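Local coordinates for protein probable endonuclease 4 (Thermotoga maritima, PDB 4HNO) that probably cleaves DNA at apurinic or apyrimidinic sites during base excision repair, leaving a 3'-hydroxyl and a 5'-terminal sugar phosphate, with a cluster of metal ions in its active site, at residues A[87-101]-A[130-144]. Sequence-based numbering, arbitrary orientation. Where two conformers were deposited one is given.
Sequences WQKSVELLKKEVEIC and RGLNEVLNNTEGVVI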
ATOM      1  N   TRP A  87      15.932 -12.693  -7.716  1.00  9.37           N
ATOM      2  CA  TRP A  87      15.538 -12.949  -6.341  1.00  8.90           C
ATOM      3  C   TRP A  87      16.573 -12.390  -5.349  1.00  8.51           C
ATOM      4  O   TRP A  87      16.227 -11.688  -4.404  1.00  8.63           O
ATOM      5  CB  TRP A  87      15.310 -14.452  -6.151  1.00  9.45           C
ATOM      6  CG  TRP A  87      14.764 -14.782  -4.806  1.00  9.30           C
ATOM      7  CD1 TRP A  87      13.461 -14.812  -4.452  1.00 10.56           C
ATOM      8  CD2 TRP A  87      15.505 -15.074  -3.629  1.00  9.47           C
ATOM      9  NE1 TRP A  87      13.342 -15.107  -3.125  1.00 11.31           N
ATOM     10  CE2 TRP A  87      14.585 -15.274  -2.593  1.00 10.36           C
ATOM     11  CE3 TRP A  87      16.874 -15.193  -3.349  1.00 10.41           C
ATOM     12  CZ2 TRP A  87      14.972 -15.611  -1.303  1.00 11.49           C
ATOM     13  CZ3 TRP A  87      17.261 -15.505  -2.066  1.00 12.01           C
ATOM     14  CH2 TRP A  87      16.310 -15.715  -1.053  1.00 12.41           C
ATOM     15  N   GLN A  88      17.841 -12.716  -5.565  1.00  8.77           N
ATOM     16  CA  GLN A  88      18.880 -12.242  -4.649  1.00  8.66           C
ATOM     17  C   GLN A  88      18.977 -10.727  -4.621  1.00  8.08           C
ATOM     18  O   GLN A  88      19.094 -10.125  -3.553  1.00  8.51           O
ATOM     19  CB  GLN A  88      20.245 -12.803  -5.018  1.00  9.32           C
ATOM     20  CG  GLN A  88      20.432 -14.281  -4.723  1.00 10.36           C
ATOM     21  CD  GLN A  88      21.910 -14.609  -4.730  1.00 10.90           C
ATOM     22  OE1 GLN A  88      22.693 -13.966  -4.040  1.00 13.30           O
ATOM     23  NE2 GLN A  88      22.313 -15.590  -5.513  1.00 11.05           N
ATOM     24  N   LYS A  89      18.971 -10.110  -5.796  1.00  8.15           N
ATOM     25  CA  LYS A  89      19.079  -8.672  -5.842  1.00  8.25           C
ATOM     26  C   LYS A  89      17.862  -8.002  -5.205  1.00  8.18           C
ATOM     27  O   LYS A  89      17.971  -6.941  -4.586  1.00  8.35           O
ATOM     28  CB  LYS A  89      19.284  -8.215  -7.283  1.00  9.49           C
ATOM     29  CG  LYS A  89      20.636  -8.653  -7.859  1.00 10.60           C
ATOM     30  CD  LYS A  89      20.719  -8.327  -9.344  1.00 14.66           C
ATOM     31  CE  LYS A  89      21.902  -8.954 -10.099  1.00 17.59           C
ATOM     32  NZ  LYS A  89      23.204  -8.849  -9.455  1.00 21.19           N
ATOM     33  N   SER A  90      16.701  -8.626  -5.361  1.00  8.22           N
ATOM     34  CA  SER A  90      15.471  -8.153  -4.739  1.00  8.77           C
ATOM     35  C   SER A  90      15.565  -8.207  -3.221  1.00  8.59           C
ATOM     36  O   SER A  90      15.167  -7.255  -2.540  1.00  9.09           O
ATOM     37  CB  SER A  90      14.290  -8.994  -5.218  1.00  9.11           C
ATOM     38  OG  SER A  90      13.988  -8.746  -6.577  1.00  9.42           O
ATOM     39  N   VAL A  91      16.074  -9.304  -2.680  1.00  8.39           N
ATOM     40  CA  VAL A  91      16.246  -9.404  -1.241  1.00  8.57           C
ATOM     41  C   VAL A  91      17.168  -8.295  -0.736  1.00  7.73           C
ATOM     42  O   VAL A  91      16.878  -7.630   0.263  1.00  8.15           O
ATOM     43  CB  VAL A  91      16.786 -10.794  -0.861  1.00  9.26           C
ATOM     44  CG1 VAL A  91      17.314 -10.828   0.568  1.00 10.16           C
ATOM     45  CG2 VAL A  91      15.723 -11.851  -1.077  1.00 10.84           C
ATOM     46  N   GLU A  92      18.287  -8.078  -1.422  1.00  7.73           N
ATOM     47  CA  GLU A  92      19.228  -7.082  -0.941  1.00  7.89           C
ATOM     48  C   GLU A  92      18.672  -5.673  -1.054  1.00  7.67           C
ATOM     49  O   GLU A  92      18.898  -4.846  -0.176  1.00  8.25           O
ATOM     50  CB  GLU A  92      20.580  -7.212  -1.637  1.00  8.52           C
ATOM     51  CG  GLU A  92      21.292  -8.519  -1.304  1.00  9.72           C
ATOM     52  CD  GLU A  92      21.505  -8.738   0.185  1.00 11.18           C
ATOM     53  OE1 GLU A  92      21.935  -7.786   0.872  1.00 12.20           O
ATOM     54  OE2 GLU A  92      21.189  -9.855   0.678  1.00 15.88           O
ATOM     55  N   LEU A  93      17.943  -5.381  -2.124  1.00  7.59           N
ATOM     56  CA  LEU A  93      17.370  -4.054  -2.250  1.00  7.70           C
ATOM     57  C   LEU A  93      16.250  -3.853  -1.228  1.00  7.33           C
ATOM     58  O   LEU A  93      16.106  -2.769  -0.679  1.00  7.67           O
ATOM     59  CB  LEU A  93      16.888  -3.776  -3.676  1.00  8.33           C
ATOM     60  CG  LEU A  93      16.356  -2.361  -3.912  1.00  9.05           C
ATOM     61  CD1 LEU A  93      17.361  -1.296  -3.561  1.00 10.79           C
ATOM     62  CD2 LEU A  93      15.894  -2.233  -5.352  1.00 10.12           C
ATOM     63  N   LEU A  94      15.474  -4.901  -0.950  1.00  7.83           N
ATOM     64  CA  LEU A  94      14.430  -4.767   0.065  1.00  7.83           C
ATOM     65  C   LEU A  94      15.037  -4.520   1.447  1.00  7.92           C
ATOM     66  O   LEU A  94      14.499  -3.717   2.208  1.00  8.12           O
ATOM     67  CB  LEU A  94      13.531  -5.995   0.035  1.00  8.89           C
ATOM     68  CG  LEU A  94      12.247  -5.885   0.844  1.00  9.37           C
ATOM     69  CD1 LEU A  94      11.394  -4.732   0.433  1.00 11.84           C
ATOM     70  CD2 LEU A  94      11.450  -7.180   0.713  1.00 11.54           C
ATOM     71  N   LYS A  95      16.156  -5.170   1.767  1.00  8.03           N
ATOM     72  CA  LYS A  95      16.844  -4.863   3.017  1.00  8.22           C
ATOM     73  C   LYS A  95      17.231  -3.387   3.064  1.00  7.54           C
ATOM     74  O   LYS A  95      17.068  -2.727   4.089  1.00  8.51           O
ATOM     75  CB  LYS A  95      18.106  -5.706   3.204  1.00  9.03           C
ATOM     76  CG  LYS A  95      17.932  -7.173   3.507  1.00 10.52           C
ATOM     77  CD  LYS A  95      19.267  -7.933   3.489  1.00 10.91           C
ATOM     78  CE  LYS A  95      19.093  -9.407   3.663  1.00 11.18           C
ATOM     79  NZ  LYS A  95      20.380 -10.108   3.449  1.00 12.86           N
ATOM     80  N   LYS A  96      17.784  -2.876   1.964  1.00  7.55           N
ATOM     81  CA  LYS A  96      18.126  -1.461   1.898  1.00  7.35           C
ATOM     82  C   LYS A  96      16.887  -0.572   2.073  1.00  7.04           C
ATOM     83  O   LYS A  96      16.938   0.415   2.788  1.00  7.47           O
ATOM     84  CB  LYS A  96      18.857  -1.165   0.585  1.00  7.72           C
ATOM     85  CG  LYS A  96      19.007   0.306   0.249  1.00  8.29           C
ATOM     86  CD  LYS A  96      19.672   1.203   1.281  1.00  9.22           C
ATOM     87  CE  LYS A  96      21.096   0.842   1.620  1.00  9.40           C
ATOM     88  NZ  LYS A  96      21.967   0.900   0.420  1.00  9.30           N
ATOM     89  N   GLU A  97      15.769  -0.941   1.443  1.00  7.04           N
ATOM     90  CA  GLU A  97      14.561  -0.143   1.634  1.00  7.22           C
ATOM     91  C   GLU A  97      14.109  -0.146   3.089  1.00  7.06           C
ATOM     92  O   GLU A  97      13.665   0.888   3.585  1.00  7.34           O
ATOM     93  CB  GLU A  97      13.451  -0.654   0.722  1.00  7.55           C
ATOM     94  CG  GLU A  97      13.712  -0.403  -0.741  1.00  7.91           C
ATOM     95  CD  GLU A  97      12.527  -0.874  -1.620  1.00  9.80           C
ATOM     96  OE1 GLU A  97      12.420  -0.414  -2.764  1.00 10.47           O
ATOM     97  OE2 GLU A  97      11.737  -1.716  -1.121  1.00 10.74           O
ATOM     98  N   VAL A  98      14.213  -1.280   3.766  1.00  7.33           N
ATOM     99  CA  VAL A  98      13.912  -1.308   5.197  1.00  7.54           C
ATOM    100  C   VAL A  98      14.817  -0.347   5.953  1.00  7.83           C
ATOM    101  O   VAL A  98      14.366   0.381   6.832  1.00  8.28           O
ATOM    102  CB  VAL A  98      14.011  -2.747   5.748  1.00  8.26           C
ATOM    103  CG1 VAL A  98      14.012  -2.742   7.275  1.00  9.31           C
ATOM    104  CG2 VAL A  98      12.871  -3.597   5.203  1.00  9.21           C
ATOM    105  N   GLU A  99      16.105  -0.335   5.613  1.00  7.85           N
ATOM    106  CA  GLU A  99      17.017   0.552   6.284  1.00  8.55           C
ATOM    107  C   GLU A  99      16.758   2.022   5.964  1.00  7.85           C
ATOM    108  O   GLU A  99      16.961   2.877   6.835  1.00  8.36           O
ATOM    109  CB  GLU A  99      18.438   0.101   6.030  1.00 10.88           C
ATOM    110  CG  GLU A  99      18.707  -1.279   6.738  1.00 13.09           C
ATOM    111  CD  GLU A  99      18.499  -1.237   8.289  1.00 14.22           C
ATOM    112  OE1 GLU A  99      19.110  -0.361   8.943  1.00 15.33           O
ATOM    113  OE2 GLU A  99      17.733  -2.041   8.854  1.00 19.59           O
ATOM    114  N   ILE A 100      16.304   2.336   4.758  1.00  7.42           N
ATOM    115  CA  ILE A 100      15.878   3.686   4.450  1.00  7.79           C
ATOM    116  C   ILE A 100      14.706   4.079   5.346  1.00  7.31           C
ATOM    117  O   ILE A 100      14.693   5.163   5.940  1.00  7.80           O
ATOM    118  CB  ILE A 100      15.496   3.827   2.954  1.00  7.57           C
ATOM    119  CG1 ILE A 100      16.733   3.712   2.067  1.00  7.83           C
ATOM    120  CG2 ILE A 100      14.758   5.129   2.717  1.00  8.10           C
ATOM    121  CD1 ILE A 100      16.454   3.442   0.607  1.00  7.79           C
ATOM    122  N   CYS A 101      13.702   3.200   5.424  1.00  7.29           N
ATOM    123  CA  CYS A 101      12.579   3.473   6.306  1.00  7.51           C
ATOM    124  C   CYS A 101      13.051   3.718   7.726  1.00  7.66           C
ATOM    125  O   CYS A 101      12.633   4.668   8.377  1.00  7.74           O
ATOM    126  CB  CYS A 101      11.588   2.308   6.294  1.00  7.79           C
ATOM    127  SG  CYS A 101      10.669   2.102   4.768  1.00  8.85           S
ATOM    128  N   ARG A 130      10.805 -17.084   1.833  1.00  8.27           N
ATOM    129  CA  ARG A 130      12.241 -17.175   2.056  1.00  8.56           C
ATOM    130  C   ARG A 130      12.866 -15.776   2.007  1.00  8.75           C
ATOM    131  O   ARG A 130      13.730 -15.440   2.804  1.00  9.00           O
ATOM    132  CB  ARG A 130      12.864 -18.115   1.009  1.00  9.95           C
ATOM    133  CG  ARG A 130      14.321 -18.418   1.226  1.00 13.47           C
ATOM    134  CD  ARG A 130      14.858 -19.391   0.192  1.00 15.29           C
ATOM    135  NE  ARG A 130      16.216 -19.776   0.546  1.00 18.39           N
ATOM    136  CZ  ARG A 130      16.909 -20.756  -0.012  1.00 19.29           C
ATOM    137  NH1 ARG A 130      16.385 -21.481  -0.989  1.00 19.01           N
ATOM    138  NH2 ARG A 130      18.142 -21.009   0.409  1.00 23.55           N
ATOM    139  N   GLY A 131      12.442 -14.979   1.037  1.00  8.42           N
ATOM    140  CA  GLY A 131      12.957 -13.629   0.900  1.00  8.61           C
ATOM    141  C   GLY A 131      12.575 -12.724   2.059  1.00  8.07           C
ATOM    142  O   GLY A 131      13.426 -11.988   2.583  1.00  8.41           O
ATOM    143  N   LEU A 132      11.310 -12.779   2.459  1.00  7.86           N
ATOM    144  CA  LEU A 132      10.879 -12.010   3.613  1.00  7.98           C
ATOM    145  C   LEU A 132      11.626 -12.423   4.868  1.00  7.96           C
ATOM    146  O   LEU A 132      11.982 -11.574   5.676  1.00  8.40           O
ATOM    147  CB  LEU A 132       9.379 -12.138   3.822  1.00  8.05           C
ATOM    148  CG  LEU A 132       8.513 -11.451   2.776  1.00  8.83           C
ATOM    149  CD1 LEU A 132       7.049 -11.786   3.016  1.00  9.93           C
ATOM    150  CD2 LEU A 132       8.737  -9.946   2.769  1.00 10.84           C
ATOM    151  N   ASN A 133      11.880 -13.714   5.037  1.00  8.01           N
ATOM    152  CA  ASN A 133      12.660 -14.131   6.193  1.00  8.22           C
ATOM    153  C   ASN A 133      14.067 -13.548   6.146  1.00  8.24           C
ATOM    154  O   ASN A 133      14.578 -13.086   7.164  1.00  8.71           O
ATOM    155  CB  ASN A 133      12.716 -15.649   6.293  1.00  8.84           C
ATOM    156  CG  ASN A 133      11.466 -16.266   6.837  1.00  9.07           C
ATOM    157  OD1 ASN A 133      10.717 -15.639   7.586  1.00  9.47           O
ATOM    158  ND2 ASN A 133      11.244 -17.520   6.481  1.00 10.77           N
ATOM    159  N   GLU A 134      14.712 -13.564   4.986  1.00  8.27           N
ATOM    160  CA  GLU A 134      16.051 -13.009   4.910  0.75  8.47           C
ATOM    161  C   GLU A 134      16.040 -11.521   5.244  1.00  8.42           C
ATOM    162  O   GLU A 134      16.946 -11.022   5.914  1.00  9.98           O
ATOM    163  CB  GLU A 134      16.670 -13.226   3.532  0.75  9.24           C
ATOM    164  CG  GLU A 134      17.016 -14.643   3.273  0.75 11.26           C
ATOM    165  CD  GLU A 134      17.875 -15.225   4.380  0.75 19.98           C
ATOM    166  OE1 GLU A 134      18.942 -14.635   4.672  0.75 16.85           O
ATOM    167  OE2 GLU A 134      17.473 -16.240   4.993  0.75 31.80           O
ATOM    168  N   VAL A 135      15.025 -10.799   4.795  1.00  7.78           N
ATOM    169  CA  VAL A 135      14.949  -9.375   5.082  1.00  7.71           C
ATOM    170  C   VAL A 135      14.627  -9.120   6.551  1.00  7.68           C
ATOM    171  O   VAL A 135      15.327  -8.365   7.234  1.00  8.23           O
ATOM    172  CB  VAL A 135      13.933  -8.696   4.165  1.00  8.19           C
ATOM    173  CG1 VAL A 135      13.708  -7.249   4.546  1.00  8.92           C
ATOM    174  CG2 VAL A 135      14.367  -8.821   2.700  1.00  9.40           C
ATOM    175  N   LEU A 136      13.549  -9.729   7.035  1.00  7.53           N
ATOM    176  CA  LEU A 136      13.096  -9.458   8.397  1.00  7.34           C
ATOM    177  C   LEU A 136      14.105  -9.946   9.426  1.00  7.61           C
ATOM    178  O   LEU A 136      14.313  -9.291  10.443  1.00  8.29           O
ATOM    179  CB  LEU A 136      11.723 -10.072   8.621  1.00  8.16           C
ATOM    180  CG  LEU A 136      10.604  -9.410   7.814  1.00  8.73           C
ATOM    181  CD1 LEU A 136       9.340 -10.235   7.953  1.00 10.45           C
ATOM    182  CD2 LEU A 136      10.369  -7.967   8.223  1.00  9.92           C
ATOM    183  N   ASN A 137      14.722 -11.101   9.186  1.00  8.13           N
ATOM    184  CA  ASN A 137      15.633 -11.666  10.157  1.00  8.76           C
ATOM    185  C   ASN A 137      16.982 -10.967  10.187  1.00  9.32           C
ATOM    186  O   ASN A 137      17.824 -11.318  11.011  1.00 11.95           O
ATOM    187  CB  ASN A 137      15.829 -13.174   9.934  1.00  9.43           C
ATOM    188  CG  ASN A 137      14.574 -14.000  10.213  1.00  9.56           C
ATOM    189  OD1 ASN A 137      13.663 -13.596  10.949  1.00 10.54           O
ATOM    190  ND2 ASN A 137      14.542 -15.196   9.660  1.00 10.56           N
ATOM    191  N   ASN A 138      17.184  -9.967   9.335  1.00  8.70           N
ATOM    192  CA  ASN A 138      18.413  -9.192   9.297  1.00  8.94           C
ATOM    193  C   ASN A 138      18.167  -7.693   9.446  1.00  9.01           C
ATOM    194  O   ASN A 138      19.055  -6.895   9.176  1.00 10.77           O
ATOM    195  CB  ASN A 138      19.208  -9.502   8.028  1.00  9.90           C
ATOM    196  CG  ASN A 138      19.815 -10.865   8.082  1.00 11.12           C
ATOM    197  OD1 ASN A 138      20.777 -11.092   8.818  1.00 13.43           O
ATOM    198  ND2 ASN A 138      19.249 -11.794   7.348  1.00 12.13           N
ATOM    199  N   THR A 139      16.970  -7.334   9.914  1.00  8.19           N
ATOM    200  CA  THR A 139      16.595  -5.956  10.167  1.00  8.36           C
ATOM    201  C   THR A 139      15.727  -5.935  11.429  1.00  8.25           C
ATOM    202  O   THR A 139      15.301  -6.978  11.915  1.00  8.69           O
ATOM    203  CB  THR A 139      15.793  -5.361   9.013  1.00  8.74           C
ATOM    204  OG1 THR A 139      14.599  -6.112   8.816  1.00  8.36           O
ATOM    205  CG2 THR A 139      16.597  -5.285   7.718  1.00  9.48           C
ATOM    206  N   GLU A 140      15.433  -4.744  11.919  1.00  8.32           N
ATOM    207  CA  GLU A 140      14.489  -4.577  13.027  1.00  8.24           C
ATOM    208  C   GLU A 140      13.513  -3.456  12.762  1.00  8.98           C
ATOM    209  O   GLU A 140      13.782  -2.531  12.020  1.00 10.30           O
ATOM    210  CB  GLU A 140      15.209  -4.308  14.360  1.00  8.32           C
ATOM    211  CG  GLU A 140      16.137  -5.423  14.799  1.00  8.80           C
ATOM    212  CD  GLU A 140      15.451  -6.746  15.100  1.00  8.89           C
ATOM    213  OE1 GLU A 140      14.217  -6.789  15.315  1.00  9.40           O
ATOM    214  OE2 GLU A 140      16.162  -7.775  15.150  1.00 10.53           O
ATOM    215  N   GLY A 141      12.359  -3.567  13.412  1.00 10.42           N
ATOM    216  CA  GLY A 141      11.440  -2.467  13.612  1.00 11.74           C
ATOM    217  C   GLY A 141      10.372  -2.398  12.535  1.00 11.28           C
ATOM    218  O   GLY A 141       9.175  -2.500  12.772  1.00 12.16           O
ATOM    219  N   VAL A 142      10.811  -2.192  11.305  1.00  8.15           N
ATOM    220  CA  VAL A 142       9.929  -1.912  10.196  1.00  7.92           C
ATOM    221  C   VAL A 142       9.031  -3.117   9.951  1.00  7.61           C
ATOM    222  O   VAL A 142       9.489  -4.263   9.981  1.00  8.57           O
ATOM    223  CB  VAL A 142      10.751  -1.560   8.932  1.00  8.13           C
ATOM    224  CG1 VAL A 142       9.858  -1.380   7.716  1.00  9.61           C
ATOM    225  CG2 VAL A 142      11.576  -0.308   9.162  1.00  9.48           C
ATOM    226  N   VAL A 143       7.763  -2.831   9.694  1.00  7.72           N
ATOM    227  CA  VAL A 143       6.760  -3.819   9.340  1.00  7.82           C
ATOM    228  C   VAL A 143       6.554  -3.784   7.837  1.00  7.47           C
ATOM    229  O   VAL A 143       6.370  -2.713   7.263  1.00  8.50           O
ATOM    230  CB  VAL A 143       5.445  -3.490  10.084  1.00  8.63           C
ATOM    231  CG1 VAL A 143       4.282  -4.351   9.596  1.00  9.62           C
ATOM    232  CG2 VAL A 143       5.641  -3.651  11.597  1.00  9.53           C
ATOM    233  N   ILE A 144       6.604  -4.959   7.214  1.00  7.53           N
ATOM    234  CA  ILE A 144       6.324  -5.088   5.796  1.00  7.46           C
ATOM    235  C   ILE A 144       4.833  -5.304   5.607  1.00  7.66           C
ATOM    236  O   ILE A 144       4.232  -6.168   6.259  1.00  8.86           O
ATOM    237  CB  ILE A 144       7.152  -6.212   5.180  1.00  8.66           C
ATOM    238  CG1 ILE A 144       8.632  -5.779   5.215  1.00 11.24           C
ATOM    239  CG2 ILE A 144       6.692  -6.506   3.759  1.00 10.20           C
ATOM    240  CD1 ILE A 144       9.637  -6.783   4.753  1.00 12.44           C
TER
HETATM  241  O   HOH W   1      17.414  -2.718  11.328  0.92 25.57           O
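Val135 sits as a knob among Val91, Leu94, Lys95 and Val98 on the surface of helix 84-104. From its CB the two methyls part: CG1, anti to the backbone N (chi1 173°), meets Val98 CG2 at 3.8 Å, while CG2 sinks deeper, 3.7 Å from the carbonyl O of Val91 and 3.9 Å from Leu94 CD2, with Lys95 CG also against it. Beyond CG the lysine runs extended back toward the earlier turns of its own helix, CE passing Glu134 O at 3.5 Å, and its NZ forms a salt bridge with Glu92 OE2. At the start of the contact Val91 CG2 and Trp87 CZ2 both lie against Gly131 CA; the ring brings its edge to Gly131, CZ2 lying 3.5 Å from the backbone N, and Val91 CG2 sits over one ring face, offset toward its rim. The aliphatic part of Arg130 crosses the indole at about a right angle; the indole NE1 has its polar partner in Arg127. Past the end of helix 121-136, Thr139 meets Val98 tip to tip, CB to CG1 3.6 Å. Thr139 OG1 turns back to Val135 O, above the carbonyl plane, and Asn138 N reaches that oxygen from the opposite face, tying the turn to the last helical residues. A water linking Glu99 OE2 to Glu140 N is a polar link between the segments, which make no direct hydrogen bond. Val142 then packs on Val98 and Cys101. The helices cross at -39°, their axes 9.2 Å apart, as neighbouring outer helices of the TIM barrel. Leu94 and Val98 also rest on Leu109 of strand 108-115, which pairs in parallel with strand 143-147; Ile144, near the start of that strand, turns its CD1 to Leu94 CD2, and the zinc ligand Glu147 lies at the strand's end.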